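Local coordinates for protein tyrosinase (Burkholderia thailandensis, PDB 5ZRE) that probably hydroxylates monophenols and oxidises the resulting diphenols to quinones at a centre of two copper ions, at residues Gly439-Lys444 against Lys464-Arg469; Lys425-Thr430 against Ala486-Ser491; Arg34-Ile39 against Glu103-Ile108. One frame throughout, in Å; residues are numbered along the deposited sequence.

Contact 1: Gly439-Lys444 against Lys464-Arg469; sequences GSFIMK and KSILSR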
loop_
_atom_site.group_PDB
_atom_site.type_symbol
_atom_site.label_atom_id
_atom_site.label_comp_id
_atom_site.label_asym_id
_atom_site.label_seq_id
_atom_site.Cartn_x
_atom_site.Cartn_y
_atom_site.Cartn_z
ATOM N N GLY A 439 4.398 -9.420 11.967
ATOM C CA GLY A 439 3.659 -8.277 11.543
ATOM C C GLY A 439 4.509 -7.364 10.685
ATOM O O GLY A 439 5.659 -7.660 10.353
ATOM N N SER A 440 3.930 -6.232 10.325
ATOM C CA SER A 440 4.553 -5.316 9.405
ATOM C C SER A 440 5.517 -4.403 10.179
ATOM O O SER A 440 5.383 -4.231 11.381
ATOM C CB SER A 440 3.488 -4.539 8.652
ATOM O OG SER A 440 2.835 -5.349 7.690
ATOM N N PHE A 441 6.467 -3.789 9.485
ATOM C CA PHE A 441 7.421 -2.907 10.172
ATOM C C PHE A 441 8.091 -1.952 9.176
ATOM O O PHE A 441 8.065 -2.185 7.959
ATOM C CB PHE A 441 8.437 -3.738 10.969
ATOM C CG PHE A 441 9.388 -4.552 10.141
ATOM C CD1 PHE A 441 9.072 -5.855 9.765
ATOM C CD2 PHE A 441 10.613 -4.025 9.749
ATOM C CE1 PHE A 441 9.956 -6.594 8.987
ATOM C CE2 PHE A 441 11.503 -4.769 8.986
ATOM C CZ PHE A 441 11.156 -6.039 8.577
ATOM N N ILE A 442 8.641 -0.865 9.737
ATOM C CA ILE A 442 9.284 0.249 9.006
ATOM C C ILE A 442 10.748 0.328 9.454
ATOM O O ILE A 442 11.046 0.350 10.645
ATOM C CB ILE A 442 8.543 1.591 9.252
ATOM C CG1 ILE A 442 7.074 1.532 8.833
ATOM C CG2 ILE A 442 9.215 2.775 8.561
ATOM C CD1 ILE A 442 6.216 2.599 9.488
ATOM N N MET A 443 11.657 0.344 8.492
ATOM C CA MET A 443 13.070 0.611 8.729
ATOM C C MET A 443 13.309 2.087 8.458
ATOM O O MET A 443 13.086 2.499 7.330
ATOM C CB MET A 443 13.955 -0.164 7.758
ATOM C CG MET A 443 14.768 -1.249 8.396
ATOM S SD MET A 443 15.440 -2.379 7.157
ATOM C CE MET A 443 14.073 -3.525 7.034
ATOM N N LYS A 444 13.728 2.871 9.453
ATOM C CA LYS A 444 14.107 4.261 9.181
ATOM C C LYS A 444 15.614 4.394 9.340
ATOM O O LYS A 444 16.132 3.985 10.361
ATOM C CB LYS A 444 13.400 5.238 10.119
ATOM C CG LYS A 444 11.949 5.521 9.768
ATOM C CD LYS A 444 11.314 6.563 10.651
ATOM C CE LYS A 444 10.937 7.818 9.894
ATOM N NZ LYS A 444 9.905 8.606 10.609
ATOM N N LYS A 464 11.756 2.433 4.691
ATOM C CA LYS A 464 11.375 1.294 3.892
ATOM C C LYS A 464 10.248 0.563 4.622
ATOM O O LYS A 464 10.472 0.148 5.757
ATOM C CB LYS A 464 12.582 0.386 3.656
ATOM C CG LYS A 464 12.294 -0.864 2.836
ATOM C CD LYS A 464 13.411 -1.914 2.953
ATOM C CE LYS A 464 13.151 -3.244 2.272
ATOM N NZ LYS A 464 13.005 -3.079 0.810
ATOM N N SER A 465 9.074 0.426 4.002
ATOM C CA SER A 465 7.974 -0.292 4.633
ATOM C C SER A 465 7.939 -1.751 4.172
ATOM O O SER A 465 7.806 -2.016 3.004
ATOM C CB SER A 465 6.683 0.365 4.362
ATOM O OG SER A 465 6.684 1.672 4.923
ATOM N N ILE A 466 8.037 -2.680 5.118
ATOM C CA ILE A 466 7.783 -4.081 4.838
ATOM C C ILE A 466 6.351 -4.406 5.273
ATOM O O ILE A 466 6.027 -4.420 6.447
ATOM C CB ILE A 466 8.822 -4.980 5.531
ATOM C CG1 ILE A 466 10.224 -4.773 4.948
ATOM C CG2 ILE A 466 8.407 -6.440 5.429
ATOM C CD1 ILE A 466 10.925 -3.510 5.416
ATOM N N LEU A 467 5.491 -4.603 4.301
ATOM C CA LEU A 467 4.119 -5.084 4.511
ATOM C C LEU A 467 4.182 -6.588 4.729
ATOM O O LEU A 467 4.648 -7.282 3.874
ATOM C CB LEU A 467 3.253 -4.769 3.288
ATOM C CG LEU A 467 1.835 -5.336 3.349
ATOM C CD1 LEU A 467 1.020 -4.640 4.443
ATOM C CD2 LEU A 467 1.150 -5.247 1.984
ATOM N N SER A 468 3.710 -7.074 5.854
ATOM C CA SER A 468 3.877 -8.474 6.117
ATOM C C SER A 468 2.599 -9.008 6.778
ATOM O O SER A 468 1.513 -8.464 6.507
ATOM C CB SER A 468 5.122 -8.680 6.938
ATOM O OG SER A 468 5.435 -10.064 7.107
ATOM N N ARG A 469 2.703 -10.055 7.607
ATOM C CA ARG A 469 1.516 -10.707 8.135
ATOM C C ARG A 469 1.798 -11.220 9.551
ATOM O O ARG A 469 2.913 -11.139 10.031
ATOM C CB ARG A 469 1.036 -11.766 7.128
ATOM C CG ARG A 469 1.605 -13.169 7.275
ATOM C CD ARG A 469 3.074 -13.300 6.910
ATOM N NE ARG A 469 3.373 -14.625 6.370
ATOM C CZ ARG A 469 4.584 -15.176 6.302
ATOM N NH1 ARG A 469 4.747 -16.311 5.640
ATOM N NH2 ARG A 469 5.619 -14.616 6.905
#
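Phe441-Lys444 and Lys464-Ile466 pair as antiparallel strands at the open end of a beta hairpin, strands 441-450 and 456-466, where the hairpin comes down on the copper centre. Phe441 with Ile466 and Met443 with Lys464 are hydrogen-bonded pairs, each closed by two backbone bonds; Ile442 with Ser465 is the non-hydrogen-bonded pair between them, and there the CA-H of Ile442 is turned to Lys464 O. Beyond Phe441 the register slips by one: Ser440 lies across from Ser468 and Gly439 from Arg469, with Leu467 as the extra residue. Ser440 OG bridges the slip. Set beside its own backbone N (chi1 -73°), it receives a nearly straight bond from Ser468 N, 2.7 Å long with 166° at the hydrogen, and it is bonded to Gly305 O as well, so two bonds grip it. Gly439 N then bonds to Arg469 O at 3.0 Å, the donor standing well above the carbonyl plane.

Leu467 points away from the partner segment, and its side chain approaches those of His277 and His281, copper ligands, to about 4 Å at the nearest atoms; a bound oxygen atom is about as near. This is consistent with a C-terminal region covering the active site, as in latent polyphenol oxidases. On the face of Ile442, Ser465 OG is bonded to Asp279 of helix 274-284, the helix that carries both histidines.

The opposite face carries Phe441, Met443, Ile466 and Lys464, apolar apart from the lysine, whose chain runs off from Gly439-Lys444. Ile466 runs alongside Phe441 and lays its CB over one face of the ring, 4.1 Å from the centroid and 18° off the normal, a CH-pi contact. The bend of Met443 at chi3 brings its CE to 3.5 Å from Ile466 CD1, which also meets Phe441 CE2 at 3.8 Å.

Contact 2: Lys425-Thr430 against Ala486-Ser491; sequences KKLTVT and AHFPLS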
loop_
_atom_site.group_PDB
_atom_site.type_symbol
_atom_site.label_atom_id
_atom_site.label_comp_id
_atom_site.label_asym_id
_atom_site.label_seq_id
_atom_site.Cartn_x
_atom_site.Cartn_y
_atom_site.Cartn_z
ATOM N N LYS A 425 25.998 9.202 -3.681
ATOM C CA LYS A 425 26.227 7.818 -3.308
ATOM C C LYS A 425 24.989 7.270 -2.576
ATOM O O LYS A 425 23.966 7.964 -2.412
ATOM C CB LYS A 425 27.501 7.721 -2.461
ATOM C CG LYS A 425 28.755 8.359 -3.057
ATOM C CD LYS A 425 30.037 7.631 -2.677
ATOM C CE LYS A 425 31.265 8.515 -2.643
ATOM N NZ LYS A 425 32.242 8.021 -1.643
ATOM N N LYS A 426 25.115 6.032 -2.094
ATOM C CA LYS A 426 23.980 5.199 -1.722
ATOM C C LYS A 426 24.377 4.283 -0.538
ATOM O O LYS A 426 25.477 3.751 -0.519
ATOM C CB LYS A 426 23.585 4.495 -3.024
ATOM C CG LYS A 426 22.582 3.359 -2.896
ATOM C CD LYS A 426 22.945 2.165 -3.743
ATOM C CE LYS A 426 23.106 2.521 -5.204
ATOM N NZ LYS A 426 22.718 1.397 -6.087
ATOM N N LEU A 427 23.505 4.118 0.476
ATOM C CA LEU A 427 23.786 3.253 1.664
ATOM C C LEU A 427 22.981 1.953 1.559
ATOM O O LEU A 427 21.782 1.960 1.305
ATOM C CB LEU A 427 23.438 4.008 2.950
ATOM C CG LEU A 427 23.500 3.204 4.254
ATOM C CD1 LEU A 427 24.889 3.209 4.863
ATOM C CD2 LEU A 427 22.522 3.767 5.267
ATOM N N THR A 428 23.671 0.841 1.713
ATOM C CA THR A 428 23.053 -0.455 1.618
ATOM C C THR A 428 23.046 -1.013 3.031
ATOM O O THR A 428 23.973 -0.733 3.781
ATOM C CB THR A 428 23.765 -1.347 0.592
ATOM O OG1 THR A 428 23.329 -0.993 -0.729
ATOM C CG2 THR A 428 23.513 -2.818 0.823
ATOM N N VAL A 429 21.964 -1.692 3.402
ATOM C CA VAL A 429 21.816 -2.245 4.739
ATOM C C VAL A 429 21.474 -3.732 4.639
ATOM O O VAL A 429 20.529 -4.137 3.946
ATOM C CB VAL A 429 20.732 -1.512 5.535
ATOM C CG1 VAL A 429 20.667 -2.038 6.958
ATOM C CG2 VAL A 429 20.950 -0.015 5.523
ATOM N N THR A 430 22.206 -4.522 5.398
ATOM C CA THR A 430 22.136 -5.968 5.281
ATOM C C THR A 430 22.256 -6.595 6.675
ATOM O O THR A 430 22.403 -5.899 7.660
ATOM C CB THR A 430 23.210 -6.453 4.294
ATOM O OG1 THR A 430 24.497 -6.023 4.748
ATOM C CG2 THR A 430 22.973 -5.931 2.893
ATOM N N ALA A 486 18.020 -3.512 2.504
ATOM C CA ALA A 486 17.463 -2.177 2.245
ATOM C C ALA A 486 18.545 -1.293 1.615
ATOM O O ALA A 486 19.736 -1.471 1.877
ATOM C CB ALA A 486 16.941 -1.575 3.529
ATOM N N HIS A 487 18.103 -0.340 0.811
ATOM C CA HIS A 487 18.958 0.653 0.171
ATOM C C HIS A 487 18.405 2.041 0.468
ATOM O O HIS A 487 17.222 2.229 0.393
ATOM C CB HIS A 487 19.001 0.475 -1.351
ATOM C CG HIS A 487 19.540 -0.843 -1.782
ATOM N ND1 HIS A 487 20.893 -1.044 -2.019
ATOM C CD2 HIS A 487 18.928 -2.021 -2.021
ATOM C CE1 HIS A 487 21.087 -2.295 -2.397
ATOM N NE2 HIS A 487 19.897 -2.913 -2.401
ATOM N N PHE A 488 19.276 2.987 0.787
ATOM C CA PHE A 488 18.869 4.354 0.997
ATOM C C PHE A 488 19.815 5.267 0.235
ATOM O O PHE A 488 21.022 5.039 0.255
ATOM C CB PHE A 488 18.905 4.705 2.482
ATOM C CG PHE A 488 18.093 3.790 3.358
ATOM C CD1 PHE A 488 18.642 2.630 3.879
ATOM C CD2 PHE A 488 16.779 4.086 3.660
ATOM C CE1 PHE A 488 17.893 1.791 4.692
ATOM C CE2 PHE A 488 16.023 3.245 4.466
ATOM C CZ PHE A 488 16.581 2.099 4.981
ATOM N N PRO A 489 19.276 6.304 -0.404
ATOM C CA PRO A 489 20.165 7.329 -0.987
ATOM C C PRO A 489 20.807 8.140 0.141
ATOM O O PRO A 489 20.210 8.214 1.245
ATOM C CB PRO A 489 19.242 8.226 -1.826
ATOM C CG PRO A 489 17.865 8.078 -1.160
ATOM C CD PRO A 489 17.858 6.704 -0.502
ATOM N N LEU A 490 21.986 8.730 -0.117
ATOM C CA LEU A 490 22.615 9.656 0.856
ATOM C C LEU A 490 22.480 11.099 0.351
ATOM O O LEU A 490 23.229 11.971 0.752
ATOM C CB LEU A 490 24.082 9.275 1.063
ATOM C CG LEU A 490 24.322 7.911 1.699
ATOM C CD1 LEU A 490 25.736 7.411 1.456
ATOM C CD2 LEU A 490 24.036 7.956 3.184
ATOM N N SER A 491 21.480 11.370 -0.471
ATOM C CA SER A 491 21.355 12.677 -1.094
ATOM C C SER A 491 21.012 13.751 -0.051
ATOM O O SER A 491 21.097 14.930 -0.353
ATOM C CB SER A 491 20.357 12.646 -2.233
ATOM O OG SER A 491 19.100 12.149 -1.813
#
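Val429 meets Phe488 at the apolar centre of this strand pairing: CG2 of the valine comes to the ring edge, in its plane, 3.6 Å from CE1. Chi1 of Val429 (-176°) puts CG1 opposite the backbone N and so turns CG2 toward the neighbouring strand. Ala486 CB lies 4.3 Å from Val429 CB on the same face. Further along, Leu490 directs CD2 at Leu427 CB, 4.0 Å away, extending the apolar surface past the end of the strand.

The backbones hold this face in register. Leu427 with Phe488 and Val429 with Ala486 are hydrogen-bonded pairs, the bond from Leu427 N to Phe488 O being short at 2.7 Å. Beyond the non-hydrogen-bonded pair Lys426-Pro489, Leu490 N bonds to Lys425 O at 3.1 Å.

The other face is mostly polar, with Lys426, Thr428 and His487 beside Pro489. Thr428 and His487 stand side by side, OG1 2.8 Å from ND1, and the Lys426 chain passes the imidazole at a slant, its CD 4.2 Å from His487 ND1. The far ends of both basic residues are taken up by the loop and helix above: His487 NE2 bonds to Ser260 O, while Lys426 NZ has three carbonyls, of Asn263, Asn266 and Gly268.

Beneath the apolar face, Leu427 and Leu490 rest on Leu461 and Phe503 of the second three-stranded sheet, the layered antiparallel packing of a beta sandwich.

Contact 3: Arg34-Ile39 against Glu103-Ile108; sequences RAWVGI and EALQSI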
loop_
_atom_site.group_PDB
_atom_site.type_symbol
_atom_site.label_atom_id
_atom_site.label_comp_id
_atom_site.label_asym_id
_atom_site.label_seq_id
_atom_site.Cartn_x
_atom_site.Cartn_y
_atom_site.Cartn_z
ATOM N N ARG A 34 -24.646 1.753 -4.164
ATOM C CA ARG A 34 -25.667 0.752 -4.274
ATOM C C ARG A 34 -24.999 -0.593 -4.550
ATOM O O ARG A 34 -25.385 -1.598 -3.961
ATOM C CB ARG A 34 -26.680 1.142 -5.359
ATOM C CG ARG A 34 -27.729 0.074 -5.619
ATOM C CD ARG A 34 -28.780 0.529 -6.603
ATOM N NE ARG A 34 -29.762 1.398 -5.969
ATOM C CZ ARG A 34 -29.770 2.720 -6.071
ATOM N NH1 ARG A 34 -28.834 3.344 -6.774
ATOM N NH2 ARG A 34 -30.727 3.403 -5.476
ATOM N N ALA A 35 -24.012 -0.592 -5.442
ATOM C CA ALA A 35 -23.350 -1.831 -5.914
ATOM C C ALA A 35 -22.565 -2.494 -4.773
ATOM O O ALA A 35 -22.490 -3.744 -4.713
ATOM C CB ALA A 35 -22.424 -1.517 -7.072
ATOM N N TRP A 36 -21.956 -1.638 -3.938
ATOM C CA TRP A 36 -21.177 -2.055 -2.783
ATOM C C TRP A 36 -22.107 -2.591 -1.690
ATOM O O TRP A 36 -21.791 -3.638 -1.104
ATOM C CB TRP A 36 -20.304 -0.917 -2.242
ATOM C CG TRP A 36 -18.946 -0.822 -2.855
ATOM C CD1 TRP A 36 -18.548 -0.010 -3.877
ATOM C CD2 TRP A 36 -17.784 -1.577 -2.485
ATOM N NE1 TRP A 36 -17.217 -0.179 -4.148
ATOM C CE2 TRP A 36 -16.725 -1.143 -3.314
ATOM C CE3 TRP A 36 -17.539 -2.569 -1.537
ATOM C CZ2 TRP A 36 -15.443 -1.667 -3.209
ATOM C CZ3 TRP A 36 -16.270 -3.088 -1.438
ATOM C CH2 TRP A 36 -15.239 -2.637 -2.258
ATOM N N VAL A 37 -23.219 -1.892 -1.424
ATOM C CA VAL A 37 -24.283 -2.477 -0.583
ATOM C C VAL A 37 -24.668 -3.825 -1.188
ATOM O O VAL A 37 -24.814 -4.827 -0.476
ATOM C CB VAL A 37 -25.520 -1.562 -0.455
ATOM C CG1 VAL A 37 -26.705 -2.256 0.240
ATOM C CG2 VAL A 37 -25.175 -0.243 0.231
ATOM N N GLY A 38 -24.773 -3.866 -2.506
ATOM C CA GLY A 38 -25.049 -5.147 -3.193
ATOM C C GLY A 38 -24.050 -6.239 -2.829
ATOM O O GLY A 38 -24.389 -7.303 -2.317
ATOM N N ILE A 39 -22.787 -5.944 -3.070
ATOM C CA ILE A 39 -21.779 -6.979 -3.098
ATOM C C ILE A 39 -21.460 -7.413 -1.662
ATOM O O ILE A 39 -21.069 -8.559 -1.467
ATOM C CB ILE A 39 -20.562 -6.514 -3.940
ATOM C CG1 ILE A 39 -20.113 -7.639 -4.852
ATOM C CG2 ILE A 39 -19.382 -5.971 -3.154
ATOM C CD1 ILE A 39 -21.154 -8.008 -5.861
ATOM N N GLU A 103 -16.247 -6.626 -11.824
ATOM C CA GLU A 103 -17.241 -7.602 -12.355
ATOM C C GLU A 103 -18.364 -7.859 -11.332
ATOM O O GLU A 103 -19.548 -7.840 -11.661
ATOM C CB GLU A 103 -16.570 -8.946 -12.659
ATOM C CG GLU A 103 -16.315 -9.239 -14.134
ATOM C CD GLU A 103 -15.652 -10.593 -14.381
ATOM O OE1 GLU A 103 -15.674 -11.451 -13.448
ATOM O OE2 GLU A 103 -15.111 -10.799 -15.495
ATOM N N ALA A 104 -17.994 -8.109 -10.081
ATOM C CA ALA A 104 -18.958 -8.467 -9.083
ATOM C C ALA A 104 -19.889 -7.284 -8.787
ATOM O O ALA A 104 -21.104 -7.475 -8.715
ATOM C CB ALA A 104 -18.236 -8.948 -7.859
ATOM N N LEU A 105 -19.343 -6.077 -8.636
ATOM C CA LEU A 105 -20.125 -4.824 -8.572
ATOM C C LEU A 105 -21.069 -4.685 -9.786
ATOM O O LEU A 105 -22.161 -4.163 -9.645
ATOM C CB LEU A 105 -19.164 -3.630 -8.534
ATOM C CG LEU A 105 -18.390 -3.393 -7.238
ATOM C CD1 LEU A 105 -17.477 -2.180 -7.376
ATOM C CD2 LEU A 105 -19.313 -3.182 -6.061
ATOM N N GLN A 106 -20.663 -5.114 -10.977
ATOM C CA GLN A 106 -21.510 -5.035 -12.182
ATOM C C GLN A 106 -22.682 -6.033 -12.154
ATOM O O GLN A 106 -23.707 -5.795 -12.819
ATOM C CB GLN A 106 -20.642 -5.227 -13.422
ATOM C CG GLN A 106 -19.857 -3.954 -13.724
ATOM C CD GLN A 106 -18.751 -4.169 -14.717
ATOM O OE1 GLN A 106 -18.536 -5.284 -15.203
ATOM N NE2 GLN A 106 -18.041 -3.088 -15.007
ATOM N N SER A 107 -22.575 -7.114 -11.387
ATOM C CA SER A 107 -23.674 -8.076 -11.269
ATOM C C SER A 107 -24.847 -7.445 -10.512
ATOM O O SER A 107 -25.907 -8.058 -10.419
ATOM C CB SER A 107 -23.208 -9.384 -10.625
ATOM O OG SER A 107 -23.100 -9.293 -9.207
ATOM N N ILE A 108 -24.633 -6.233 -9.975
ATOM C CA ILE A 108 -25.587 -5.505 -9.108
ATOM C C ILE A 108 -26.065 -4.240 -9.824
ATOM O O ILE A 108 -27.254 -3.939 -9.822
ATOM C CB ILE A 108 -24.954 -5.116 -7.754
ATOM C CG1 ILE A 108 -24.397 -6.320 -6.993
ATOM C CG2 ILE A 108 -25.944 -4.328 -6.907
ATOM C CD1 ILE A 108 -25.438 -7.118 -6.252
#
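Helix packing joins Ala35, Trp36 and Ile39 of helix 27-41 to Leu105 near the C-terminal end of helix 90-106 and to Ile108 just past it, without a single hydrogen bond across. Leu105 buries the largest area, with Ile108 and Ile39 not far behind. Its CD2 sits over the five-membered ring of Trp36, 3.9 Å from the centroid and 9° off the normal, a CH-pi contact placed toward the rim of the indole. The same methyl touches Ala35 CB at 3.7 Å and Ile39 CG2 at 4.0 Å, so three side chains of one helix close round it; the other branch, CD1, lies 3.8 Å from Trp36 NE1.

Helix 90-106 also carries His94, a copper ligand, and belongs to the alpha-helical dicopper core of the tyrosinase family; helix 27-41 therefore packs on the outer end of a metal-bearing helix. Phe50 of helix 50-55 meets Trp36 edge-to-face and also touches Ile39.

Past the last turn, Ile108 folds back against the first helix. Gly38 has no side chain, and Ile108 CG2 sits where one would begin; CD1 lies 3.7 Å from Gly38 CA, and CG2 equally near Ala35 CA. Ile39 CD1 reaches Ala104 CB and Ile108 CG1. The turn that presents Ile108 is tied down by Ser107: its OG, with chi1 at 79°, gives a 2.7 Å bond to a lone pair of Ala104 O, which accepts from Ser107 N as well.

Overall arrangement
From the N terminus, contact 3 comes first: Arg34-Ile39 opens a loop that Glu103-Ile108 closes, tying an early helix to the helical copper domain. More than 300 residues later, Lys425-Thr430 begins contact 2, and its loop does not close until Ala486-Ser491. Contact 1 is nested inside that loop, so the hairpin is both opened and closed before the last strand of contact 2 arrives. Contacts 1 and 2, centres about 17 Å apart, belong to two sheets packed together, Ala486 touching both Met443 and Lys464. Contact 3 lies across the chain's centre, about 33 Å from contact 1 and 45 Å from contact 2, centre to centre.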